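Local coordinates for probable ss-1,3-N-acetylglucosaminyltransferase (Staphylococcus aureus subsp. aureus N315, PDB 6H1J), which is a probable glycosyltransferase of family 2, with a GT-A-type domain followed by a helical TarS-type linker region, at residues E299-F304 with R331-L336. Numbering follows the deposited sequence.
Sequences EWLNNF and RQNDLL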
# COMPACT_ATOMS: atom_id res chain seq x y z
N GLU B 299 -19.30 -1.31 1.32
CA GLU B 299 -20.42 -0.58 0.69
C GLU B 299 -20.04 0.89 0.50
O GLU B 299 -20.24 1.45 -0.57
CB GLU B 299 -21.72 -0.74 1.50
CG GLU B 299 -22.36 -2.12 1.37
CD GLU B 299 -23.39 -2.50 2.43
OE1 GLU B 299 -23.68 -1.67 3.27
OE2 GLU B 299 -23.95 -3.61 2.38
N TRP B 300 -19.46 1.48 1.55
CA TRP B 300 -19.05 2.84 1.51
C TRP B 300 -18.10 3.05 0.32
O TRP B 300 -18.32 3.92 -0.52
CB TRP B 300 -18.41 3.25 2.84
CG TRP B 300 -18.16 4.72 2.94
CD1 TRP B 300 -17.02 5.39 2.61
CD2 TRP B 300 -19.11 5.72 3.38
NE1 TRP B 300 -17.19 6.73 2.82
CE2 TRP B 300 -18.45 6.97 3.29
CE3 TRP B 300 -20.44 5.69 3.80
CZ2 TRP B 300 -19.10 8.18 3.59
CZ3 TRP B 300 -21.09 6.88 4.09
CH2 TRP B 300 -20.41 8.10 4.01
N LEU B 301 -17.06 2.23 0.24
CA LEU B 301 -16.05 2.37 -0.79
C LEU B 301 -16.68 2.22 -2.18
O LEU B 301 -16.38 2.98 -3.09
CB LEU B 301 -14.96 1.31 -0.58
CG LEU B 301 -13.97 1.19 -1.75
CD1 LEU B 301 -13.21 2.48 -1.94
CD2 LEU B 301 -13.01 0.04 -1.55
N ASN B 302 -17.50 1.20 -2.36
CA ASN B 302 -18.10 0.94 -3.63
C ASN B 302 -18.99 2.11 -4.07
O ASN B 302 -18.93 2.55 -5.20
CB ASN B 302 -18.87 -0.37 -3.62
CG ASN B 302 -17.98 -1.53 -4.00
OD1 ASN B 302 -17.92 -1.92 -5.16
ND2 ASN B 302 -17.27 -2.08 -3.02
N ASN B 303 -19.78 2.64 -3.14
CA ASN B 303 -20.63 3.79 -3.48
C ASN B 303 -19.78 5.01 -3.80
O ASN B 303 -20.09 5.75 -4.72
CB ASN B 303 -21.65 4.09 -2.38
CG ASN B 303 -22.73 3.04 -2.26
OD1 ASN B 303 -23.14 2.44 -3.25
ND2 ASN B 303 -23.21 2.84 -1.03
N PHE B 304 -18.68 5.21 -3.08
CA PHE B 304 -17.74 6.31 -3.37
C PHE B 304 -17.11 6.13 -4.78
O PHE B 304 -17.15 7.04 -5.64
CB PHE B 304 -16.70 6.33 -2.26
CG PHE B 304 -15.92 7.62 -2.12
CD1 PHE B 304 -15.95 8.58 -3.10
CD2 PHE B 304 -15.11 7.81 -1.01
CE1 PHE B 304 -15.19 9.74 -2.97
CE2 PHE B 304 -14.38 8.98 -0.87
CZ PHE B 304 -14.42 9.94 -1.85
N ARG B 331 -11.01 5.22 -7.26
CA ARG B 331 -11.43 4.95 -8.64
C ARG B 331 -11.32 3.45 -8.96
O ARG B 331 -12.23 2.89 -9.58
CB ARG B 331 -10.61 5.74 -9.65
CG ARG B 331 -10.99 7.21 -9.74
CD ARG B 331 -10.58 7.82 -11.08
NE ARG B 331 -10.90 9.25 -11.12
CZ ARG B 331 -12.02 9.74 -11.59
NH1 ARG B 331 -12.97 8.91 -12.02
NH2 ARG B 331 -12.17 11.06 -11.66
N GLN B 332 -10.24 2.82 -8.50
CA GLN B 332 -10.03 1.38 -8.70
C GLN B 332 -10.88 0.51 -7.78
O GLN B 332 -10.85 -0.74 -7.92
CB GLN B 332 -8.55 1.03 -8.46
CG GLN B 332 -7.59 1.69 -9.45
CD GLN B 332 -7.81 1.28 -10.88
OE1 GLN B 332 -8.34 0.22 -11.16
NE2 GLN B 332 -7.38 2.12 -11.80
N ASN B 333 -11.52 1.08 -6.75
CA ASN B 333 -12.43 0.32 -5.90
C ASN B 333 -11.62 -0.73 -5.11
O ASN B 333 -12.04 -1.88 -5.01
CB ASN B 333 -13.52 -0.38 -6.72
CG ASN B 333 -14.68 -0.85 -5.87
OD1 ASN B 333 -14.97 -0.26 -4.84
ND2 ASN B 333 -15.37 -1.89 -6.32
N ASP B 334 -10.48 -0.31 -4.54
CA ASP B 334 -9.50 -1.21 -3.97
C ASP B 334 -9.29 -0.81 -2.52
O ASP B 334 -8.56 0.14 -2.25
CB ASP B 334 -8.18 -1.10 -4.74
CG ASP B 334 -7.12 -2.13 -4.39
OD1 ASP B 334 -6.97 -2.48 -3.19
OD2 ASP B 334 -6.42 -2.56 -5.34
N LEU B 335 -9.93 -1.55 -1.61
CA LEU B 335 -9.97 -1.18 -0.22
C LEU B 335 -8.56 -1.22 0.38
O LEU B 335 -8.20 -0.31 1.15
CB LEU B 335 -10.90 -2.12 0.55
CG LEU B 335 -10.85 -2.00 2.07
CD1 LEU B 335 -11.17 -0.59 2.55
CD2 LEU B 335 -11.79 -2.99 2.69
N LEU B 336 -7.79 -2.25 0.02
CA LEU B 336 -6.40 -2.38 0.50
C LEU B 336 -5.59 -1.13 0.14
O LEU B 336 -4.89 -0.62 0.98
CB LEU B 336 -5.75 -3.67 -0.04
CG LEU B 336 -6.38 -4.97 0.45
CD1 LEU B 336 -5.87 -6.15 -0.34
CD2 LEU B 336 -6.15 -5.17 1.94
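Asn302 and Leu301, on helix 294-308, meet Asn333, Asp334 and Leu335 at the junction where helix 324-331 ends in a Schellman motif and helix 335-344 begins, within the helical TarS-type linker region. The junction turns on Asn333, which has the positive phi that closes the motif; asparagine adopts this left-handed conformation more readily than most residues. Its side chain runs with CG anti to the backbone N (chi1 -164°), which carries the amide across to helix 294-308.

The polar part of the contact is one amide-amide hydrogen bond. Asn333 ND2 donates a hydrogen bond to Asn302 OD1, 2.8 Å away, with a moderately bent N-H...O angle of 149°. The two amide planes stand almost perpendicular, and the donor comes from above the Asn302 carbonyl plane, 50° out of it, instead of along a lone pair. Asparagine suits position 302 because its amide can serve two tasks: OD1 accepts this bond while ND2 turns back to Ile298 O in its own helix. At Asn333 the residue type suits the positive phi, and ND2 supplies the donor.

The apolar part belongs to the two leucines, both buried. Leu301 points toward the junction and lays CG beside the Asn333 carboxamide, 3.6 Å from OD1, while one methyl, CD2, reaches the start of the next helix, 3.5 Å from Leu335 N and 3.7 Å from Leu335 CB. Leu335 in turn packs on Tyr294 and Lys297, farther back along helix 294-308.

Between Asn333 and Leu335, Asp334 occupies the N-cap position of helix 335-344; its short side chain places a carboxylate oxygen at the helix start, where OD1 accepts from Ala337 N. Leu301 CD2 also lies 3.9 Å from Asp334 C, the carbonyl carbon bonded to Leu335 N.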